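Local coordinates for uncharacterized protein (Bacteroides eggerthii, PDB 4FTD) that is of unknown function but couples an immunoglobulin-like domain to a six-bladed beta-propeller and may take part in carbohydrate metabolism, at residues Ile20-Ala25 against Ile44-Leu49; Met75-Asp80 against Met103-Arg108; Ser213-Tyr218 against Ala231-Gly236; Ala336-Ala341 against Cys356-Gly361; Ser405-Ala410 against Ala433-Ser438. One frame throughout, in Å; residues are numbered along the deposited sequence.

Interaction 1 (Ile20-Ala25 against Ile44-Leu49); sequences IKILNA and INFPRL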
# COMPACT_ATOMS: atom_id res chain seq x y z
N ILE A 20 31.03 5.56 31.81
CA ILE A 20 31.46 6.66 30.96
C ILE A 20 30.22 7.40 30.42
O ILE A 20 29.15 6.80 30.18
CB ILE A 20 32.39 6.13 29.82
CG1 ILE A 20 33.11 7.30 29.11
CG2 ILE A 20 31.63 5.16 28.91
CD1 ILE A 20 34.26 6.91 28.20
N LYS A 21 30.34 8.71 30.33
CA LYS A 21 29.33 9.57 29.74
C LYS A 21 29.97 10.64 28.91
O LYS A 21 31.10 11.11 29.22
CB LYS A 21 28.37 10.19 30.75
CG LYS A 21 28.78 10.23 32.20
CD LYS A 21 27.76 11.03 33.02
CE LYS A 21 27.84 10.74 34.51
NZ LYS A 21 27.05 11.70 35.35
N ILE A 22 29.26 11.01 27.85
CA ILE A 22 29.56 12.21 27.06
C ILE A 22 28.72 13.33 27.70
O ILE A 22 27.53 13.16 27.93
CB ILE A 22 29.20 12.03 25.58
CG1 ILE A 22 30.17 11.05 24.90
CG2 ILE A 22 29.18 13.37 24.82
CD1 ILE A 22 29.61 10.49 23.62
N LEU A 23 29.35 14.44 28.05
CA LEU A 23 28.66 15.51 28.77
C LEU A 23 28.07 16.59 27.86
O LEU A 23 27.19 17.35 28.27
CB LEU A 23 29.62 16.14 29.78
CG LEU A 23 30.29 15.24 30.81
CD1 LEU A 23 31.37 16.10 31.51
CD2 LEU A 23 29.28 14.69 31.82
N ASN A 24 28.49 16.63 26.59
CA ASN A 24 28.14 17.77 25.73
C ASN A 24 27.61 17.41 24.33
O ASN A 24 28.02 18.00 23.33
CB ASN A 24 29.32 18.76 25.67
CG ASN A 24 30.55 18.19 24.99
OD1 ASN A 24 30.71 16.97 24.89
ND2 ASN A 24 31.47 19.06 24.59
N ALA A 25 26.67 16.47 24.28
CA ALA A 25 25.97 16.08 23.04
C ALA A 25 24.88 17.10 22.76
O ALA A 25 24.63 17.99 23.57
CB ALA A 25 25.39 14.66 23.15
N ILE A 44 33.04 0.47 23.72
CA ILE A 44 32.17 1.43 24.34
C ILE A 44 31.22 1.93 23.25
O ILE A 44 31.65 2.30 22.17
CB ILE A 44 32.93 2.64 24.93
CG1 ILE A 44 34.04 2.21 25.94
CG2 ILE A 44 31.93 3.60 25.60
CD1 ILE A 44 35.11 3.28 26.21
N ASN A 45 29.92 1.89 23.55
CA ASN A 45 28.88 2.46 22.68
C ASN A 45 28.00 3.46 23.41
O ASN A 45 27.95 3.49 24.63
CB ASN A 45 28.01 1.35 22.04
CG ASN A 45 28.76 0.61 20.97
OD1 ASN A 45 28.80 1.07 19.84
ND2 ASN A 45 29.48 -0.44 21.35
N PHE A 46 27.33 4.28 22.62
CA PHE A 46 26.38 5.28 23.10
C PHE A 46 25.16 5.25 22.22
O PHE A 46 25.25 4.87 21.06
CB PHE A 46 26.99 6.69 22.98
CG PHE A 46 28.20 6.89 23.83
CD1 PHE A 46 29.47 6.59 23.32
CD2 PHE A 46 28.09 7.36 25.13
CE1 PHE A 46 30.61 6.77 24.11
CE2 PHE A 46 29.21 7.52 25.93
CZ PHE A 46 30.47 7.23 25.41
N PRO A 47 24.02 5.72 22.74
CA PRO A 47 22.89 5.97 21.82
C PRO A 47 23.32 6.97 20.73
O PRO A 47 24.28 7.74 20.90
CB PRO A 47 21.80 6.54 22.70
CG PRO A 47 22.33 6.61 24.09
CD PRO A 47 23.69 5.97 24.15
N ARG A 48 22.65 6.92 19.60
CA ARG A 48 22.99 7.79 18.48
C ARG A 48 22.77 9.24 18.91
O ARG A 48 21.81 9.54 19.60
CB ARG A 48 22.16 7.44 17.24
CG ARG A 48 22.43 6.04 16.71
CD ARG A 48 21.46 5.63 15.62
NE ARG A 48 21.95 4.41 14.97
CZ ARG A 48 22.91 4.38 14.02
NH1 ARG A 48 23.49 5.48 13.54
NH2 ARG A 48 23.28 3.21 13.53
N LEU A 49 23.67 10.12 18.51
CA LEU A 49 23.61 11.52 18.90
C LEU A 49 23.02 12.40 17.80
O LEU A 49 23.09 12.07 16.59
CB LEU A 49 25.02 12.02 19.25
CG LEU A 49 25.80 11.20 20.29
CD1 LEU A 49 27.13 11.91 20.60
CD2 LEU A 49 24.96 11.03 21.54
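I22 reaches across to the ring of F46 and covers one of its faces. From CB the chain leaves with CG1 beside the backbone N and anti to the carbonyl carbon (chi1 -71°). I22 CG1 comes to 3.8 Å from F46 CE2, near the far end of the ring, and I22 CD1 then sits 3.6 Å from the F46 ring centroid, only 3° off the ring normal, a CH-pi contact with the methyl almost exactly over the centre. The same I22 CD1 also touches L49 CD1 at 4.2 Å, which ties the ring to the next apolar pair, A25 CB against L49 CD2 at 4.0 Å. Toward the start of both segments, I20 and I44 meet nearly at right angles through their branch methyls, I20 CG2 to I44 CG2 at 3.7 Å. K21 comes to the ring edge through its CA. Replacing F46 by an alanine would probably leave I22 CD1 without the flat surface it rests on and open a gap between I20 and L49. No hydrogen bond links the two segments; I20 and I22 instead pair through their backbones with strand 31-38, while I60 and L58 of strand 58-64 press on the same isoleucines. Aliphatic side chains packed against a phenylalanine ring in this way are typical of the buried core of a beta-sandwich, here that of the immunoglobulin-like domain.

Interaction 2 (Met75-Asp80 against Met103-Arg108); sequences MDYSMD and MKVRKR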
# COMPACT_ATOMS: atom_id res chain seq x y z
N MSE A 75 37.60 14.44 23.39
CA MSE A 75 37.91 13.54 22.26
C MSE A 75 37.38 14.13 20.95
O MSE A 75 36.31 14.74 20.93
CB MSE A 75 37.28 12.16 22.53
CG MSE A 75 37.92 11.46 23.72
SE MSE A 75 37.18 9.68 24.01
CE MSE A 75 38.21 8.68 22.52
N ASP A 76 38.13 13.91 19.87
CA ASP A 76 37.79 14.46 18.55
C ASP A 76 37.15 13.36 17.71
O ASP A 76 37.83 12.43 17.24
CB ASP A 76 39.06 14.99 17.88
CG ASP A 76 38.78 15.65 16.51
OD1 ASP A 76 37.64 15.69 16.02
OD2 ASP A 76 39.77 16.12 15.92
N TYR A 77 35.83 13.45 17.55
CA TYR A 77 35.06 12.53 16.71
C TYR A 77 34.57 13.22 15.42
O TYR A 77 33.52 12.87 14.89
CB TYR A 77 33.88 11.97 17.52
CG TYR A 77 34.29 10.79 18.36
CD1 TYR A 77 34.84 10.96 19.62
CD2 TYR A 77 34.22 9.50 17.85
CE1 TYR A 77 35.24 9.88 20.38
CE2 TYR A 77 34.62 8.41 18.60
CZ TYR A 77 35.14 8.61 19.86
OH TYR A 77 35.53 7.54 20.64
N SER A 78 35.31 14.21 14.94
CA SER A 78 35.02 14.86 13.67
C SER A 78 34.71 13.82 12.59
O SER A 78 35.43 12.83 12.43
CB SER A 78 36.21 15.72 13.23
OG SER A 78 36.35 16.83 14.08
N MSE A 79 33.60 14.04 11.90
CA MSE A 79 33.14 13.20 10.79
C MSE A 79 32.68 14.15 9.69
O MSE A 79 32.15 15.21 10.00
CB MSE A 79 31.90 12.42 11.23
CG MSE A 79 32.16 11.17 11.97
SE MSE A 79 30.53 10.48 12.75
CE MSE A 79 30.66 11.34 14.54
N ASP A 80 32.85 13.77 8.43
CA ASP A 80 32.22 14.55 7.34
C ASP A 80 30.70 14.30 7.33
O ASP A 80 30.21 13.31 7.90
CB ASP A 80 32.86 14.25 5.99
CG ASP A 80 32.91 12.78 5.68
OD1 ASP A 80 31.90 12.07 5.92
OD2 ASP A 80 33.96 12.32 5.19
N MSE A 103 35.99 2.99 21.20
CA MSE A 103 34.82 3.80 21.51
C MSE A 103 34.16 4.32 20.25
O MSE A 103 34.76 5.10 19.53
CB MSE A 103 35.20 4.94 22.44
CG MSE A 103 34.00 5.80 22.84
SE MSE A 103 34.42 7.05 24.27
CE MSE A 103 33.63 8.76 23.49
N LYS A 104 32.91 3.90 20.02
CA LYS A 104 32.16 4.25 18.81
C LYS A 104 31.10 5.30 19.12
O LYS A 104 30.31 5.14 20.06
CB LYS A 104 31.50 3.01 18.20
CG LYS A 104 30.84 3.25 16.83
CD LYS A 104 30.02 2.05 16.39
CE LYS A 104 30.89 0.85 16.09
NZ LYS A 104 30.07 -0.29 15.61
N VAL A 105 31.11 6.38 18.34
CA VAL A 105 30.10 7.43 18.42
C VAL A 105 29.35 7.44 17.06
O VAL A 105 29.99 7.40 16.01
CB VAL A 105 30.68 8.82 18.74
CG1 VAL A 105 29.59 9.87 18.64
CG2 VAL A 105 31.30 8.85 20.15
N ARG A 106 28.02 7.50 17.14
CA ARG A 106 27.12 7.40 15.99
C ARG A 106 26.12 8.55 15.91
O ARG A 106 25.67 9.03 16.95
CB ARG A 106 26.35 6.09 16.11
CG ARG A 106 27.24 4.87 16.09
CD ARG A 106 26.44 3.61 16.28
NE ARG A 106 25.89 3.54 17.62
CZ ARG A 106 24.76 2.91 17.96
NH1 ARG A 106 24.02 2.31 17.04
NH2 ARG A 106 24.34 2.92 19.22
N LYS A 107 25.82 8.99 14.68
CA LYS A 107 24.82 10.03 14.40
C LYS A 107 23.47 9.37 14.29
O LYS A 107 23.35 8.23 13.81
CB LYS A 107 25.06 10.76 13.06
CG LYS A 107 26.30 11.65 12.94
CD LYS A 107 26.49 12.18 11.52
CE LYS A 107 27.81 12.94 11.40
NZ LYS A 107 28.04 13.48 10.03
N ARG A 108 22.43 10.11 14.66
CA ARG A 108 21.06 9.66 14.39
C ARG A 108 20.81 9.62 12.89
O ARG A 108 21.35 10.45 12.16
CB ARG A 108 20.05 10.58 15.04
CG ARG A 108 20.05 10.40 16.54
CD ARG A 108 19.21 11.46 17.17
NE ARG A 108 17.85 11.35 16.70
CZ ARG A 108 16.96 12.34 16.73
NH1 ARG A 108 17.29 13.55 17.20
NH2 ARG A 108 15.74 12.12 16.28
O HOH W 1 29.40 15.55 10.43
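The Y77 ring has V105 CG2 over one face, 3.7 Å from the centroid and 10° off the normal, a CH-pi contact, while the carbonyl O of M103 lies at its edge in the ring plane. That oxygen accepts the phenol proton: Y77 OH to M103 O is 2.8 Å, with the hydroxyl standing above the carbonyl plane, 51° out of it. The selenomethionine M103 crosses the tyrosine at about a right angle, and its CE closes on Y77 CE1 at 3.7 Å. M103, with CG anti to the backbone N (chi1 -178°) and a bend at chi3, also carries its CE to selenomethionine M75, whose SE is 3.7 Å from M103 CE. A phenylalanine in place of Y77 would probably keep the methyl over the ring but leave M103 O without this hydroxyl donor. Farther along, the extended K107 slides past selenomethionine M79 in the opposite direction, M79 SE to K107 CE being 3.9 Å. The ammonium group then bonds the backbone, K107 NZ to D80 O at 3.0 Å, and a water bridges it to M79 O. Within the loop, D76 OD1 accepts from S78 N in an Asx turn and from S78 OG as well. The loop between strands 74-75 and 85-93 here lies against strand 98-106, with L58 of strand 58-64 touching both Y77 and V105, and I60 of that strand touching M75 and M103.

Interaction 3 (Ser213-Tyr218 against Ala231-Gly236); sequences SPFKIY and ANINVG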
# COMPACT_ATOMS: atom_id res chain seq x y z
N SER A 213 -28.00 -5.46 -23.41
CA SER A 213 -28.09 -5.68 -21.95
C SER A 213 -27.78 -4.35 -21.18
O SER A 213 -26.71 -3.80 -21.37
CB SER A 213 -27.07 -6.75 -21.58
OG SER A 213 -27.11 -7.02 -20.21
N PRO A 214 -28.70 -3.89 -20.30
CA PRO A 214 -28.43 -2.64 -19.58
C PRO A 214 -27.10 -2.65 -18.80
O PRO A 214 -26.78 -3.62 -18.10
CB PRO A 214 -29.61 -2.53 -18.62
CG PRO A 214 -30.73 -3.31 -19.27
CD PRO A 214 -30.01 -4.46 -19.93
N PHE A 215 -26.32 -1.61 -19.01
CA PHE A 215 -25.09 -1.39 -18.30
C PHE A 215 -25.30 -0.24 -17.33
O PHE A 215 -25.18 0.90 -17.71
CB PHE A 215 -23.94 -1.19 -19.29
CG PHE A 215 -22.56 -1.18 -18.65
CD1 PHE A 215 -22.20 -2.08 -17.65
CD2 PHE A 215 -21.55 -0.37 -19.20
CE1 PHE A 215 -20.93 -2.09 -17.10
CE2 PHE A 215 -20.27 -0.39 -18.66
CZ PHE A 215 -19.95 -1.26 -17.63
N LYS A 216 -25.64 -0.58 -16.10
CA LYS A 216 -26.14 0.36 -15.13
C LYS A 216 -25.13 0.59 -14.04
O LYS A 216 -24.35 -0.32 -13.73
CB LYS A 216 -27.47 -0.14 -14.58
CG LYS A 216 -28.53 -0.31 -15.67
CD LYS A 216 -29.84 -0.85 -15.16
CE LYS A 216 -30.59 0.21 -14.41
NZ LYS A 216 -31.80 -0.38 -13.82
N ILE A 217 -25.11 1.82 -13.53
CA ILE A 217 -24.28 2.24 -12.41
C ILE A 217 -25.23 2.85 -11.38
O ILE A 217 -26.09 3.69 -11.71
CB ILE A 217 -23.21 3.26 -12.79
CG1 ILE A 217 -22.38 2.74 -13.99
CG2 ILE A 217 -22.32 3.60 -11.62
CD1 ILE A 217 -21.37 3.73 -14.54
N TYR A 218 -25.06 2.37 -10.16
CA TYR A 218 -25.84 2.75 -9.03
C TYR A 218 -24.97 3.42 -7.95
O TYR A 218 -23.78 3.09 -7.80
CB TYR A 218 -26.46 1.51 -8.42
CG TYR A 218 -27.37 0.74 -9.37
CD1 TYR A 218 -26.85 -0.25 -10.20
CD2 TYR A 218 -28.75 1.00 -9.41
CE1 TYR A 218 -27.68 -1.01 -11.03
CE2 TYR A 218 -29.59 0.26 -10.25
CZ TYR A 218 -29.05 -0.74 -11.06
OH TYR A 218 -29.86 -1.50 -11.83
N ALA A 231 -26.42 5.83 -14.09
CA ALA A 231 -26.18 5.55 -15.51
C ALA A 231 -26.94 4.34 -15.93
O ALA A 231 -27.13 3.39 -15.13
CB ALA A 231 -24.70 5.32 -15.79
N ASN A 232 -27.36 4.37 -17.17
CA ASN A 232 -28.01 3.27 -17.85
C ASN A 232 -27.53 3.32 -19.31
O ASN A 232 -28.17 3.89 -20.18
CB ASN A 232 -29.54 3.33 -17.64
CG ASN A 232 -30.23 2.07 -18.09
OD1 ASN A 232 -29.67 1.29 -18.81
ND2 ASN A 232 -31.47 1.90 -17.70
N ILE A 233 -26.35 2.76 -19.53
CA ILE A 233 -25.57 2.92 -20.75
C ILE A 233 -26.02 1.87 -21.74
O ILE A 233 -26.09 0.66 -21.44
CB ILE A 233 -24.06 2.81 -20.45
CG1 ILE A 233 -23.63 3.94 -19.50
CG2 ILE A 233 -23.25 2.75 -21.73
CD1 ILE A 233 -22.28 3.70 -18.84
N ASN A 234 -26.44 2.37 -22.90
CA ASN A 234 -26.80 1.56 -24.04
C ASN A 234 -25.51 1.33 -24.81
O ASN A 234 -25.08 2.19 -25.56
CB ASN A 234 -27.80 2.28 -24.93
CG ASN A 234 -28.34 1.40 -26.03
OD1 ASN A 234 -27.68 0.47 -26.51
ND2 ASN A 234 -29.57 1.68 -26.43
N VAL A 235 -24.91 0.15 -24.65
CA VAL A 235 -23.61 -0.16 -25.24
C VAL A 235 -23.72 -0.18 -26.77
O VAL A 235 -22.77 0.19 -27.46
CB VAL A 235 -23.02 -1.47 -24.65
CG1 VAL A 235 -21.73 -1.88 -25.39
CG2 VAL A 235 -22.73 -1.26 -23.17
N GLY A 236 -24.90 -0.57 -27.26
CA GLY A 236 -25.20 -0.62 -28.68
C GLY A 236 -25.11 0.75 -29.36
O GLY A 236 -24.93 0.81 -30.52
O HOH W 2 -26.59 -1.90 -23.43
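F215, K216 and I217 pair antiparallel with I233, N232 and A231, the short strand axes approaching to 4.5 Å at 169°. F215 and I233 form a hydrogen-bonded pair in which I233 N to F215 O is 2.9 Å and nearly straight, whereas the return bond from F215 N to I233 O is weak. I217 and A231 make the second hydrogen-bonded pair, with I217 N to A231 O at 3.0 Å. Between them, K216 and N232 are a non-hydrogen-bonded pair, and K216 CA presses a CA-H...O contact on A231 O. This hairpin supplies the last two strands of a four-stranded antiparallel sheet, 190-198, 201-207, 215-220, 228-233, which fits one blade of the six-bladed beta-propeller. On the face of F215, I217, A231 and I233 the side chains are apolar: I217 CD1 packs on A231 CB at 3.9 Å. With CG anti to the backbone N (chi1 -171°), F215 runs beside I233 in the same direction, F215 CD2 to I233 CD1 being 4.2 Å, and its ring meets F263 of strand 259-264 edge-to-face. V235 CG2 reaches F215 CB at 4.1 Å. On the face of K216 and N232 the two side chains lie alongside each other, K216 CG 3.7 Å from N232 OD1. K216 NZ then continues to Y218 OH and to the carbonyl O of K186. Past the strand ends, one water donates to S213 O and accepts from V235 N.

Interaction 4 (Ala336-Ala341 against Cys356-Gly361); sequences AGEAVA and CTAGQG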
# COMPACT_ATOMS: atom_id res chain seq x y z
N ALA A 336 5.08 -7.63 -12.87
CA ALA A 336 4.18 -8.51 -13.61
C ALA A 336 3.65 -9.56 -12.64
O ALA A 336 3.13 -9.20 -11.60
CB ALA A 336 4.91 -9.16 -14.79
N GLY A 337 3.77 -10.85 -12.94
CA GLY A 337 3.23 -11.91 -12.05
C GLY A 337 1.71 -11.88 -11.82
O GLY A 337 1.22 -12.36 -10.77
N GLU A 338 0.97 -11.36 -12.81
CA GLU A 338 -0.47 -11.19 -12.80
C GLU A 338 -0.96 -10.16 -11.77
O GLU A 338 -2.11 -10.25 -11.31
CB GLU A 338 -1.23 -12.53 -12.60
CG GLU A 338 -0.76 -13.66 -13.54
CD GLU A 338 -1.69 -14.87 -13.50
OE1 GLU A 338 -2.84 -14.77 -12.99
OE2 GLU A 338 -1.26 -15.93 -13.98
N ALA A 339 -0.09 -9.19 -11.44
CA ALA A 339 -0.43 -8.04 -10.62
C ALA A 339 -1.51 -7.24 -11.35
O ALA A 339 -1.38 -6.88 -12.52
CB ALA A 339 0.78 -7.15 -10.36
N VAL A 340 -2.60 -7.04 -10.64
CA VAL A 340 -3.73 -6.27 -11.09
C VAL A 340 -4.09 -5.25 -9.98
O VAL A 340 -3.44 -5.19 -8.94
CB VAL A 340 -4.96 -7.16 -11.51
CG1 VAL A 340 -4.57 -8.09 -12.68
CG2 VAL A 340 -5.52 -7.97 -10.35
N ALA A 341 -5.05 -4.39 -10.28
CA ALA A 341 -5.45 -3.29 -9.39
C ALA A 341 -4.26 -2.44 -8.85
O ALA A 341 -4.15 -2.22 -7.66
CB ALA A 341 -6.32 -3.84 -8.26
N CYS A 356 -2.61 -6.61 -6.32
CA CYS A 356 -3.00 -7.97 -5.93
C CYS A 356 -2.74 -8.88 -7.09
O CYS A 356 -3.17 -8.58 -8.22
CB CYS A 356 -4.47 -8.06 -5.50
SG CYS A 356 -4.92 -9.66 -4.78
N THR A 357 -2.04 -10.00 -6.87
CA THR A 357 -1.81 -10.91 -8.00
C THR A 357 -3.08 -11.78 -8.15
O THR A 357 -3.63 -12.24 -7.16
CB THR A 357 -0.51 -11.72 -7.85
OG1 THR A 357 -0.65 -12.45 -6.65
CG2 THR A 357 0.79 -10.78 -7.83
N ALA A 358 -3.55 -11.99 -9.39
CA ALA A 358 -4.89 -12.55 -9.66
C ALA A 358 -4.99 -14.07 -9.65
O ALA A 358 -5.85 -14.66 -8.96
CB ALA A 358 -5.42 -12.00 -10.98
N GLY A 359 -4.14 -14.73 -10.43
CA GLY A 359 -4.28 -16.17 -10.57
C GLY A 359 -5.42 -16.58 -11.49
O GLY A 359 -6.30 -17.32 -11.09
N GLN A 360 -5.34 -16.14 -12.75
CA GLN A 360 -6.38 -16.39 -13.77
C GLN A 360 -5.99 -17.59 -14.57
O GLN A 360 -4.96 -17.56 -15.23
CB GLN A 360 -6.52 -15.16 -14.69
CG GLN A 360 -7.52 -15.27 -15.84
CD GLN A 360 -8.96 -15.35 -15.36
OE1 GLN A 360 -9.26 -15.06 -14.23
NE2 GLN A 360 -9.86 -15.75 -16.24
N GLY A 361 -6.78 -18.66 -14.47
CA GLY A 361 -6.56 -19.91 -15.18
C GLY A 361 -6.14 -20.93 -14.15
O GLY A 361 -5.30 -20.64 -13.28
O HOH W 3 -2.44 -17.13 -15.83
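E338 clasps the chain beyond strand 350-357 at two points, with its backbone and with its carboxylate. The tight part starts with the backbone: V340 N to C356 O at 2.9 Å and C356 N to V340 O make one hydrogen-bonded antiparallel pair, and A358 N donates to E338 O at 3.0 Å. A339 and T357 form the neighbouring non-hydrogen-bonded pair. V340 CG2 lies against A358 CB at 4.1 Å, with A412 of strand 412-420 packing on V340 as well. The carboxylate is also well held, though partly open and water-bridged. Extended beyond CG, E338 presents OE1 to Q360 N at 2.9 Å on its syn lone pair (N-H...O 162°), and to G359 N in a weak, bent bond. With these on OE1, and S364 OG and a water shared with Q360 O on OE2, the carboxylate is probably held in its rotation. The loose side is the exposed A336-G337 end, where the contact thins to G337 O against T357 CG2. Here the chain turns, G337 and E338 having positive phi, and A339 N bonds back to A336 O. The 336-339 segment is a type I' beta turn, leading into the short strand 339-340, which pairs antiparallel with the inner strand 350-357 of a propeller sheet.

Interaction 5 (Ser405-Ala410 against Ala433-Ser438); sequences SGNGNA and ASRTQS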
# COMPACT_ATOMS: atom_id res chain seq x y z
N SER A 405 -6.46 -21.04 -5.38
CA SER A 405 -5.71 -21.47 -6.55
C SER A 405 -6.31 -20.79 -7.78
O SER A 405 -7.29 -20.03 -7.70
CB SER A 405 -5.74 -22.99 -6.67
OG SER A 405 -7.07 -23.41 -6.82
N GLY A 406 -5.70 -21.03 -8.92
CA GLY A 406 -6.16 -20.40 -10.11
C GLY A 406 -7.58 -20.75 -10.48
O GLY A 406 -7.98 -21.86 -10.33
N ASN A 407 -8.34 -19.77 -10.96
CA ASN A 407 -9.71 -20.00 -11.43
C ASN A 407 -9.99 -19.15 -12.66
O ASN A 407 -9.17 -18.31 -13.08
CB ASN A 407 -10.72 -19.77 -10.28
CG ASN A 407 -10.74 -18.36 -9.78
OD1 ASN A 407 -11.00 -17.45 -10.57
ND2 ASN A 407 -10.54 -18.15 -8.45
N GLY A 408 -11.15 -19.37 -13.26
CA GLY A 408 -11.54 -18.65 -14.49
C GLY A 408 -12.14 -17.27 -14.27
O GLY A 408 -12.49 -16.64 -15.23
N ASN A 409 -12.24 -16.78 -13.04
CA ASN A 409 -12.88 -15.49 -12.76
C ASN A 409 -12.15 -14.79 -11.61
O ASN A 409 -12.76 -14.43 -10.60
CB ASN A 409 -14.39 -15.71 -12.51
CG ASN A 409 -14.66 -16.87 -11.58
OD1 ASN A 409 -15.29 -17.84 -11.98
ND2 ASN A 409 -14.09 -16.83 -10.37
N ALA A 410 -10.85 -14.58 -11.80
CA ALA A 410 -9.91 -14.20 -10.76
C ALA A 410 -9.85 -12.67 -10.56
O ALA A 410 -8.77 -12.05 -10.50
CB ALA A 410 -8.53 -14.81 -11.09
N ALA A 433 -6.53 -6.02 0.20
CA ALA A 433 -6.65 -6.77 -1.06
C ALA A 433 -7.78 -7.80 -0.89
O ALA A 433 -8.03 -8.33 0.21
CB ALA A 433 -5.35 -7.48 -1.44
N SER A 434 -8.47 -8.05 -1.99
CA SER A 434 -9.51 -9.06 -2.09
C SER A 434 -9.34 -9.78 -3.40
O SER A 434 -9.11 -9.15 -4.42
CB SER A 434 -10.91 -8.42 -2.12
OG SER A 434 -11.91 -9.45 -2.04
N ARG A 435 -9.58 -11.08 -3.40
CA ARG A 435 -9.47 -11.88 -4.59
C ARG A 435 -10.55 -12.95 -4.62
O ARG A 435 -10.79 -13.67 -3.62
CB ARG A 435 -8.08 -12.44 -4.70
CG ARG A 435 -7.82 -13.17 -6.01
CD ARG A 435 -7.98 -14.67 -5.85
NE ARG A 435 -7.64 -15.40 -7.05
CZ ARG A 435 -7.73 -16.72 -7.18
NH1 ARG A 435 -8.19 -17.46 -6.18
NH2 ARG A 435 -7.36 -17.30 -8.32
N THR A 436 -11.21 -13.06 -5.77
CA THR A 436 -12.33 -14.00 -5.97
C THR A 436 -11.97 -15.45 -5.66
O THR A 436 -10.99 -15.96 -6.20
CB THR A 436 -12.90 -13.90 -7.39
OG1 THR A 436 -13.26 -12.53 -7.62
CG2 THR A 436 -14.10 -14.84 -7.59
N GLN A 437 -12.75 -16.06 -4.79
CA GLN A 437 -12.56 -17.46 -4.32
C GLN A 437 -11.34 -17.64 -3.38
O GLN A 437 -10.94 -18.78 -3.11
CB GLN A 437 -12.60 -18.50 -5.47
CG GLN A 437 -13.95 -18.55 -6.16
CD GLN A 437 -14.00 -19.47 -7.38
OE1 GLN A 437 -14.35 -19.06 -8.49
NE2 GLN A 437 -13.61 -20.70 -7.19
N SER A 438 -10.78 -16.55 -2.87
CA SER A 438 -9.73 -16.62 -1.84
C SER A 438 -10.09 -15.82 -0.60
O SER A 438 -9.76 -16.21 0.48
CB SER A 438 -8.41 -16.12 -2.35
OG SER A 438 -8.01 -16.85 -3.47
O HOH W 4 -9.20 -20.10 -4.90
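A bend at chi2 (-98°) turns the R435 chain so that its guanidinium meets the 405-410 loop, while N407 holds CG between its backbone N and carbonyl carbon and brings its amide over that group. The loop joins two sheets of the beta-propeller, running from strand 398-401 to strand 412-420, and N407 opens an Asx turn in it: N407 OD1 accepts from N409 N. S405 O lies at the edge of the guanidinium, taking R435 NH2 at 2.8 Å and a weak second bond from R435 NH1, which also donates to S438 OG. Over one face lies N407 ND2, a donor not bonded to the guanidinium; one of its N-H groups donates to T436 O at 3.2 Å. R435 NE and NH2 further bond A358 O and G359 O, so three backbone carbonyls, of S405, A358 and G359, accept from the buried cation. The amides of N407 and Q437 are stacked, their planes 10° apart. T436 CG2 packs against N409 ND2 at 3.4 Å, and T436 OG1 is held by L411 O. A water links S405 N to Q437 O. N409 ND2 meets Q437 OE1 at 2.9 Å in an almost straight bond, the oxygen lying within 2° of the N409 amide plane.

In the fold
Interactions 1 and 2 belong to the immunoglobulin-like domain, their centres 10 Å apart and their strands 43-45 and 98-106 neighbours in one sheet; R48 NH1 bonds K107 O between them. Interaction 1 is buried and wholly apolar, whereas interaction 2 runs from the same core to a buried lysine whose ammonium meets the exposed D80 end of the loop and a water. Interactions 3, 4 and 5 lie in the propeller, interaction 3 about 70 Å, centre to centre, from interaction 1. It is a partly buried blade hairpin with one apolar and one polar face. Interactions 4 and 5 touch, through A358 O to R435 NE, and rely on charged side chains, a partly exposed E338 and a buried R435, that grip backbone atoms.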